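Glutaryl-CoA dehydrogenase (Mycobacterium smegmatis, PDB 3SF6) belongs to the acyl-CoA dehydrogenase family and binds dihydroflavine-adenine dinucleotide in an assembly of four protein chains. Local coordinates at residues M79-Y84 against A122-G127; D129-Q134 against A243-A248; W173-T178 against R202-P207. All blocks are in the same frame, centred on the assembly; numbering follows the deposited sequence.

Contact 1: M79-Y84 against A122-G127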
loop_
_atom_site.group_PDB
_atom_site.type_symbol
_atom_site.label_atom_id
_atom_site.label_comp_id
_atom_site.label_asym_id
_atom_site.label_seq_id
_atom_site.Cartn_x
_atom_site.Cartn_y
_atom_site.Cartn_z
ATOM N N MET A 79 32.356 18.750 0.490
ATOM C CA MET A 79 31.736 19.752 -0.387
ATOM C C MET A 79 30.981 20.871 0.317
ATOM O O MET A 79 31.012 22.025 -0.157
ATOM C CB MET A 79 30.777 19.079 -1.376
ATOM C CG MET A 79 31.470 18.287 -2.452
ATOM S SD MET A 79 30.348 17.522 -3.635
ATOM C CE MET A 79 29.859 16.015 -2.769
ATOM N N HIS A 80 30.281 20.540 1.416
ATOM C CA HIS A 80 29.444 21.493 2.080
ATOM C C HIS A 80 30.178 22.206 3.214
ATOM O O HIS A 80 29.603 23.091 3.855
ATOM C CB HIS A 80 28.160 20.838 2.623
ATOM C CG HIS A 80 27.164 21.833 3.115
ATOM N ND1 HIS A 80 26.769 21.894 4.440
ATOM C CD2 HIS A 80 26.535 22.857 2.486
ATOM C CE1 HIS A 80 25.931 22.904 4.596
ATOM N NE2 HIS A 80 25.765 23.502 3.429
ATOM N N LEU A 81 31.460 21.895 3.418
ATOM C CA LEU A 81 32.248 22.524 4.482
ATOM C C LEU A 81 32.992 23.700 3.907
ATOM O O LEU A 81 33.281 23.722 2.703
ATOM C CB LEU A 81 33.259 21.534 5.077
ATOM C CG LEU A 81 32.658 20.299 5.719
ATOM C CD1 LEU A 81 33.746 19.290 6.180
ATOM C CD2 LEU A 81 31.742 20.651 6.903
ATOM N N LYS A 82 33.315 24.643 4.776
ATOM C CA LYS A 82 34.059 25.844 4.397
ATOM C C LYS A 82 35.512 25.774 4.877
ATOM O O LYS A 82 35.803 25.349 5.995
ATOM C CB LYS A 82 33.360 27.078 4.951
ATOM C CG LYS A 82 32.084 27.412 4.146
ATOM C CD LYS A 82 31.391 28.657 4.604
ATOM C CE LYS A 82 30.190 28.972 3.728
ATOM N NZ LYS A 82 29.237 27.825 3.631
ATOM N N GLY A 83 36.424 26.189 4.016
ATOM C CA GLY A 83 37.833 26.247 4.388
ATOM C C GLY A 83 38.569 24.924 4.181
ATOM O O GLY A 83 37.984 23.936 3.726
ATOM N N TYR A 84 39.878 24.938 4.478
ATOM C CA TYR A 84 40.700 23.693 4.460
ATOM C C TYR A 84 40.737 22.970 3.108
ATOM O O TYR A 84 40.887 21.733 3.071
ATOM C CB TYR A 84 40.239 22.741 5.578
ATOM C CG TYR A 84 40.121 23.423 6.911
ATOM C CD1 TYR A 84 41.235 23.617 7.729
ATOM C CD2 TYR A 84 38.890 23.930 7.351
ATOM C CE1 TYR A 84 41.120 24.288 8.961
ATOM C CE2 TYR A 84 38.776 24.585 8.553
ATOM C CZ TYR A 84 39.878 24.786 9.353
ATOM O OH TYR A 84 39.779 25.463 10.570
ATOM N N ALA A 122 32.707 16.441 11.915
ATOM C CA ALA A 122 32.932 16.334 13.349
ATOM C C ALA A 122 34.153 17.157 13.787
ATOM O O ALA A 122 34.120 17.864 14.799
ATOM C CB ALA A 122 33.095 14.854 13.792
ATOM N N ILE A 123 35.242 17.006 13.047
ATOM C CA ILE A 123 36.494 17.731 13.319
ATOM C C ILE A 123 36.282 19.245 13.111
ATOM O O ILE A 123 36.687 20.068 13.930
ATOM C CB ILE A 123 37.639 17.159 12.462
ATOM C CG1 ILE A 123 37.966 15.720 12.895
ATOM C CG2 ILE A 123 38.896 18.037 12.609
ATOM C CD1 ILE A 123 38.919 14.956 11.915
ATOM N N HIS A 124 35.624 19.599 12.006
ATOM C CA HIS A 124 35.327 21.003 11.670
ATOM C C HIS A 124 34.493 21.665 12.771
ATOM O O HIS A 124 34.734 22.844 13.127
ATOM C CB HIS A 124 34.635 21.043 10.315
ATOM C CG HIS A 124 34.653 22.371 9.632
ATOM N ND1 HIS A 124 33.843 23.420 10.032
ATOM C CD2 HIS A 124 35.279 22.783 8.499
ATOM C CE1 HIS A 124 34.043 24.453 9.218
ATOM N NE2 HIS A 124 34.906 24.095 8.277
ATOM N N ALA A 125 33.513 20.939 13.305
ATOM C CA ALA A 125 32.530 21.479 14.242
ATOM C C ALA A 125 32.969 21.456 15.694
ATOM O O ALA A 125 32.630 22.385 16.473
ATOM C CB ALA A 125 31.202 20.737 14.123
ATOM N N PHE A 126 33.720 20.423 16.072
ATOM C CA PHE A 126 34.040 20.177 17.473
ATOM C C PHE A 126 35.514 20.065 17.787
ATOM O O PHE A 126 35.887 19.884 18.947
ATOM C CB PHE A 126 33.339 18.888 17.940
ATOM C CG PHE A 126 31.876 18.871 17.655
ATOM C CD1 PHE A 126 31.024 19.761 18.275
ATOM C CD2 PHE A 126 31.339 17.941 16.770
ATOM C CE1 PHE A 126 29.673 19.773 17.999
ATOM C CE2 PHE A 126 29.982 17.959 16.507
ATOM C CZ PHE A 126 29.160 18.845 17.111
ATOM N N GLY A 127 36.349 20.122 16.756
ATOM C CA GLY A 127 37.770 19.889 16.923
ATOM C C GLY A 127 38.485 21.134 17.402
ATOM O O GLY A 127 37.983 22.274 17.296
#
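Leu81 is the first residue of 79-84 to meet His124, which reaches out from the last turn of helix 106-126. The contact lies in the N-terminal helical part of the acyl-CoA dehydrogenase fold. It ties the loop between helices 64-73 and 91-104 to the end of helix 106-126. Leu81 points toward this helix, and its CB comes to 4.2 Å from CD2 of His124. Its branch atom CD2 sits over one face of the imidazole, 4.3 Å above the plane and offset toward the rim. Lys82 follows and takes part through its backbone carbonyl. Its carbonyl oxygen lies at the edge of the imidazole, in the ring plane. NE2 of His124 donates a hydrogen bond to O of Lys82 across 2.8 Å, with an N-H...O angle of 166°. The donor also lies in the carbonyl plane of Lys82. The bond, with Leu81 against one face, should limit rotation of the ring, and it gives the loop carbonyl a side-chain donor. His124 gets there because its CG is anti to the backbone N (chi1 -161°), which carries the ring off the helix and across to the loop. After Gly83, Tyr84 points toward His124. The Tyr84 ring sits beside the NE2 and CD2 atoms of His124, with centroids 5.6 Å apart and planes at 81°. The two rings meet at a slant. Helix 129-140 packs on the same group: Tyr84 touches Lys132, Asp133 and Leu136, and His124 also touches Leu136. NE2 of His124 lies near the plane of the tyrosine ring, off its edge, 3.9 Å from CE2 of Tyr84.

Contact 2: D129-Q134 against A243-A248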
loop_
_atom_site.group_PDB
_atom_site.type_symbol
_atom_site.label_atom_id
_atom_site.label_comp_id
_atom_site.label_asym_id
_atom_site.label_seq_id
_atom_site.Cartn_x
_atom_site.Cartn_y
_atom_site.Cartn_z
ATOM N N ASP A 129 41.800 23.692 16.947
ATOM C CA ASP A 129 42.483 24.185 15.752
ATOM C C ASP A 129 43.590 23.214 15.335
ATOM O O ASP A 129 43.791 22.971 14.141
ATOM C CB ASP A 129 43.073 25.574 16.000
ATOM C CG ASP A 129 42.012 26.652 16.211
ATOM O OD1 ASP A 129 40.811 26.413 15.993
ATOM O OD2 ASP A 129 42.435 27.782 16.560
ATOM N N GLU A 130 44.273 22.607 16.301
ATOM C CA GLU A 130 45.329 21.645 15.977
ATOM C C GLU A 130 44.791 20.466 15.161
ATOM O O GLU A 130 45.405 20.032 14.176
ATOM C CB GLU A 130 46.000 21.134 17.274
ATOM C CG GLU A 130 47.207 20.187 17.111
ATOM C CD GLU A 130 47.571 19.441 18.426
ATOM O OE1 GLU A 130 47.236 19.936 19.533
ATOM O OE2 GLU A 130 48.162 18.332 18.352
ATOM N N GLN A 131 43.643 19.932 15.591
ATOM C CA GLN A 131 43.004 18.814 14.868
ATOM C C GLN A 131 42.544 19.216 13.449
ATOM O O GLN A 131 42.753 18.475 12.447
ATOM C CB GLN A 131 41.799 18.285 15.686
ATOM C CG GLN A 131 42.231 17.495 16.927
ATOM C CD GLN A 131 41.155 17.412 17.971
ATOM O OE1 GLN A 131 40.098 18.032 17.847
ATOM N NE2 GLN A 131 41.405 16.624 19.020
ATOM N N LYS A 132 41.942 20.390 13.346
ATOM C CA LYS A 132 41.480 20.867 12.070
ATOM C C LYS A 132 42.630 21.049 11.115
ATOM O O LYS A 132 42.560 20.664 9.963
ATOM C CB LYS A 132 40.726 22.185 12.244
ATOM C CG LYS A 132 39.435 22.022 12.964
ATOM C CD LYS A 132 38.651 23.324 12.950
ATOM C CE LYS A 132 37.864 23.550 14.176
ATOM N NZ LYS A 132 37.510 25.012 14.379
ATOM N N ASP A 133 43.699 21.682 11.598
ATOM C CA ASP A 133 44.817 22.002 10.736
ATOM C C ASP A 133 45.580 20.730 10.361
ATOM O O ASP A 133 46.106 20.622 9.251
ATOM C CB ASP A 133 45.749 23.007 11.437
ATOM C CG ASP A 133 45.123 24.385 11.633
ATOM O OD1 ASP A 133 44.169 24.731 10.904
ATOM O OD2 ASP A 133 45.656 25.160 12.490
ATOM N N GLN A 134 45.625 19.764 11.268
ATOM C CA GLN A 134 46.359 18.524 11.005
ATOM C C GLN A 134 45.646 17.654 9.968
ATOM O O GLN A 134 46.290 17.099 9.087
ATOM C CB GLN A 134 46.588 17.736 12.274
ATOM C CG GLN A 134 47.210 16.368 12.003
ATOM C CD GLN A 134 47.709 15.645 13.243
ATOM O OE1 GLN A 134 47.590 16.136 14.380
ATOM N NE2 GLN A 134 48.266 14.445 13.027
ATOM N N ALA A 243 43.639 14.421 21.912
ATOM C CA ALA A 243 42.856 13.625 20.930
ATOM C C ALA A 243 41.360 13.818 21.103
ATOM O O ALA A 243 40.572 13.495 20.200
ATOM C CB ALA A 243 43.206 12.084 21.051
ATOM N N ARG A 244 40.957 14.340 22.256
ATOM C CA ARG A 244 39.530 14.570 22.519
ATOM C C ARG A 244 39.053 15.746 21.690
ATOM O O ARG A 244 39.759 16.731 21.558
ATOM C CB ARG A 244 39.315 14.828 24.024
ATOM C CG ARG A 244 37.883 15.136 24.426
ATOM C CD ARG A 244 37.776 15.404 25.956
ATOM N NE ARG A 244 38.800 16.328 26.446
ATOM C CZ ARG A 244 38.664 17.653 26.550
ATOM N NH1 ARG A 244 37.526 18.255 26.230
ATOM N NH2 ARG A 244 39.678 18.385 26.992
ATOM N N LEU A 245 37.849 15.640 21.131
ATOM C CA LEU A 245 37.211 16.780 20.456
ATOM C C LEU A 245 36.701 17.735 21.526
ATOM O O LEU A 245 35.756 17.413 22.240
ATOM C CB LEU A 245 36.044 16.273 19.596
ATOM C CG LEU A 245 36.387 15.474 18.349
ATOM C CD1 LEU A 245 35.042 14.855 17.818
ATOM C CD2 LEU A 245 37.011 16.359 17.257
ATOM N N PRO A 246 37.329 18.925 21.658
ATOM C CA PRO A 246 36.951 19.758 22.790
ATOM C C PRO A 246 35.517 20.263 22.777
ATOM O O PRO A 246 34.953 20.548 23.826
ATOM C CB PRO A 246 37.952 20.941 22.709
ATOM C CG PRO A 246 38.394 20.967 21.278
ATOM C CD PRO A 246 38.414 19.532 20.855
ATOM N N GLY A 247 34.931 20.421 21.597
ATOM C CA GLY A 247 33.618 21.033 21.496
ATOM C C GLY A 247 32.465 20.054 21.661
ATOM O O GLY A 247 31.314 20.492 21.814
ATOM N N ALA A 248 32.787 18.758 21.743
ATOM C CA ALA A 248 31.769 17.708 21.850
ATOM C C ALA A 248 31.571 17.325 23.301
ATOM O O ALA A 248 32.469 16.764 23.924
ATOM C CB ALA A 248 32.145 16.489 20.981
#
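The Gln131 side chain sets CG beside its own backbone N (chi1 -73°) and then runs on extended (chi2 159°), which takes its amide from the helix to the backbone of Arg244. NE2 of Gln131 donates a hydrogen bond to O of Arg244 at 3.0 Å. The bond is fairly straight at the hydrogen, and the acceptor lies close to the amide plane. At the other end the donor stands well above the carbonyl plane, 67° out of it. NE2 of Gln131 is also 3.4 Å from O of Ala243, but the angle is too poor for a bond. A weak second bond goes to O of Ser242. In the acyl-CoA dehydrogenase fold this joins the first turn of helix 129-140, in the N-terminal helical part, to the linker that leaves strand 229-240 for helix 252-286, the first long helix of the C-terminal helical part. The other end of the amide, OE1 of Gln131, accepts a hydrogen bond from N of Ser128, just before the helix. With both ends engaged, the buried amide is held against rotation. Apolar atoms pack beside its oxygen: OE1 of Gln131 lies 3.6 Å from CD2 of Leu245 and 3.8 Å from CD of Pro246. Leu245 opens a type I beta turn, in which N of Ala248 bonds to O of Leu245 at 3.3 Å.

Contact 3: W173-T178 against R202-P207. With EDO (1,2-ethanediol), chain P.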
loop_
_atom_site.group_PDB
_atom_site.type_symbol
_atom_site.label_atom_id
_atom_site.label_comp_id
_atom_site.label_asym_id
_atom_site.label_seq_id
_atom_site.Cartn_x
_atom_site.Cartn_y
_atom_site.Cartn_z
ATOM N N TRP A 173 43.820 9.228 27.871
ATOM C CA TRP A 173 42.586 8.467 27.825
ATOM C C TRP A 173 42.861 7.040 27.343
ATOM O O TRP A 173 43.717 6.832 26.490
ATOM C CB TRP A 173 41.592 9.087 26.843
ATOM C CG TRP A 173 41.083 10.420 27.216
ATOM C CD1 TRP A 173 41.617 11.616 26.851
ATOM C CD2 TRP A 173 39.908 10.712 27.997
ATOM N NE1 TRP A 173 40.828 12.652 27.354
ATOM C CE2 TRP A 173 39.784 12.119 28.060
ATOM C CE3 TRP A 173 38.951 9.925 28.632
ATOM C CZ2 TRP A 173 38.742 12.751 28.742
ATOM C CZ3 TRP A 173 37.897 10.551 29.281
ATOM C CH2 TRP A 173 37.816 11.960 29.349
ATOM N N ILE A 174 42.093 6.086 27.878
ATOM C CA ILE A 174 42.116 4.710 27.412
ATOM C C ILE A 174 40.733 4.408 26.831
ATOM O O ILE A 174 39.710 4.514 27.537
ATOM C CB ILE A 174 42.451 3.717 28.534
ATOM C CG1 ILE A 174 43.710 4.140 29.299
ATOM C CG2 ILE A 174 42.682 2.327 27.932
ATOM C CD1 ILE A 174 44.965 4.084 28.446
ATOM N N LEU A 175 40.690 4.061 25.550
ATOM C CA LEU A 175 39.428 3.789 24.874
ATOM C C LEU A 175 39.265 2.286 24.706
ATOM O O LEU A 175 40.137 1.619 24.155
ATOM C CB LEU A 175 39.359 4.444 23.474
ATOM C CG LEU A 175 38.782 5.855 23.414
ATOM C CD1 LEU A 175 39.543 6.789 24.294
ATOM C CD2 LEU A 175 38.713 6.363 21.919
ATOM N N THR A 176 38.141 1.743 25.170
ATOM C CA THR A 176 37.884 0.313 25.088
ATOM C C THR A 176 36.467 0.047 24.598
ATOM O O THR A 176 35.483 0.431 25.250
ATOM C CB THR A 176 38.055 -0.352 26.460
ATOM O OG1 THR A 176 39.349 -0.008 27.005
ATOM C CG2 THR A 176 37.941 -1.872 26.341
ATOM N N GLY A 177 36.367 -0.609 23.448
ATOM C CA GLY A 177 35.078 -1.048 22.948
ATOM C C GLY A 177 35.153 -1.489 21.518
ATOM O O GLY A 177 36.243 -1.490 20.933
ATOM N N THR A 178 34.006 -1.885 20.980
ATOM C CA THR A 178 33.917 -2.312 19.596
ATOM C C THR A 178 32.868 -1.485 18.865
ATOM O O THR A 178 31.737 -1.341 19.361
ATOM C CB THR A 178 33.562 -3.801 19.531
ATOM O OG1 THR A 178 34.614 -4.553 20.179
ATOM C CG2 THR A 178 33.427 -4.266 18.108
ATOM N N ARG A 202 31.653 11.565 24.778
ATOM C CA ARG A 202 32.752 12.361 24.228
ATOM C C ARG A 202 33.183 11.739 22.893
ATOM O O ARG A 202 32.910 10.563 22.628
ATOM C CB ARG A 202 33.952 12.388 25.181
ATOM C CG ARG A 202 33.692 13.104 26.518
ATOM C CD ARG A 202 33.447 14.595 26.341
ATOM N NE ARG A 202 33.341 15.293 27.635
ATOM C CZ ARG A 202 32.207 15.462 28.301
ATOM N NH1 ARG A 202 31.069 14.991 27.835
ATOM N NH2 ARG A 202 32.207 16.125 29.468
ATOM N N GLY A 203 33.885 12.526 22.069
ATOM C CA GLY A 203 34.424 12.069 20.784
ATOM C C GLY A 203 35.935 12.271 20.720
ATOM O O GLY A 203 36.462 13.210 21.322
ATOM N N PHE A 204 36.598 11.352 20.033
ATOM C CA PHE A 204 38.036 11.294 19.925
ATOM C C PHE A 204 38.474 11.138 18.484
ATOM O O PHE A 204 37.848 10.425 17.696
ATOM C CB PHE A 204 38.590 10.122 20.762
ATOM C CG PHE A 204 38.260 10.246 22.216
ATOM C CD1 PHE A 204 37.041 9.807 22.701
ATOM C CD2 PHE A 204 39.153 10.864 23.101
ATOM C CE1 PHE A 204 36.729 9.969 24.049
ATOM C CE2 PHE A 204 38.816 11.050 24.443
ATOM C CZ PHE A 204 37.619 10.585 24.902
ATOM N N VAL A 205 39.554 11.836 18.159
ATOM C CA VAL A 205 40.238 11.721 16.899
ATOM C C VAL A 205 41.297 10.622 17.075
ATOM O O VAL A 205 42.280 10.793 17.817
ATOM C CB VAL A 205 40.884 13.085 16.504
ATOM C CG1 VAL A 205 41.696 12.923 15.182
ATOM C CG2 VAL A 205 39.790 14.205 16.422
ATOM N N VAL A 206 41.053 9.465 16.465
ATOM C CA VAL A 206 41.863 8.259 16.737
ATOM C C VAL A 206 42.637 7.888 15.476
ATOM O O VAL A 206 42.044 7.346 14.527
ATOM C CB VAL A 206 41.008 7.058 17.164
ATOM C CG1 VAL A 206 41.927 5.889 17.647
ATOM C CG2 VAL A 206 40.002 7.465 18.282
ATOM N N PRO A 207 43.947 8.171 15.448
ATOM C CA PRO A 207 44.720 7.612 14.339
ATOM C C PRO A 207 44.616 6.096 14.343
ATOM O O PRO A 207 44.763 5.441 15.390
ATOM C CB PRO A 207 46.129 8.108 14.609
ATOM C CG PRO A 207 45.944 9.261 15.574
ATOM C CD PRO A 207 44.808 8.882 16.413
HETATM C C1 EDO P . 37.675 -5.326 23.441
HETATM O O1 EDO P . 38.995 -5.417 22.910
HETATM C C2 EDO P . 36.996 -4.167 22.749
HETATM O O2 EDO P . 35.576 -4.380 22.661
#
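Phe204 turns one edge onto a face of the Trp173 indole. Its CE2 sits over the five-membered ring, 3.6 Å from CG of Trp173, to one side of the indole as a whole. The two ring centroids are 4.9 Å apart and the planes meet at 67°, an edge-to-face (T-shaped) pair. Phe204 holds CG beside its backbone N (chi1 -60°), which sends the ring out from its strand to the indole. Leu175 fills in next to the pair. Its CD1 methyl lies almost exactly on the normal of the Phe204 ring, 4.0 Å from the centroid, a CH-pi contact over the face. The other methyl, CD2 of Leu175, reaches the root of the ring, 3.9 Å from CD1 of Phe204. It also meets CG2 of Val206 at 4.0 Å. One leucine thus uses both branches, one over the aromatic face and one between Phe204 and Val206. No hydrogen bond crosses between the segments, and the four side chains that meet are buried. NE1 of Trp173 hydrogen-bonds to OD1 of Asp241. At the far end of the first strand, OG1 of Thr178 shares a hydrogen bond of 2.7 Å with O2 of 1,2-ethanediol, probably from the crystallisation liquor. The two strands belong to different sheets of the beta domain of the acyl-CoA dehydrogenase fold, and the axes of the two short segments come within 10.4 Å and run at 96°. Strand 172-183 lies between strands 165-169 and 229-240, and strand 200-207 pairs with strand 190-197. Ala166 and Leu239 of the first sheet and Val193 of the second border this apolar layer, and Arg244 of the linker toward helix 252-286 touches both aromatic residues.

How the contacts relate
From the N terminus, contact 1 comes first and closes a loop that holds helix 91-104 and most of helix 106-126. The chain then turns into helix 129-140, where contact 2 opens. Contact 2 spans over a hundred residues, mostly of the beta domain, and contact 3 is nested within that loop. Contacts 1 and 2 are in series and touch: O of Phe126 probably accepts a hydrogen bond from N of Gly247. Contacts 2 and 3 meet through probable backbone bonds from N of Leu245 to O of Gly203 and from N of Val205 to O of Ala243. Together they tie N-terminal helices, linker and the two sheets of the beta domain.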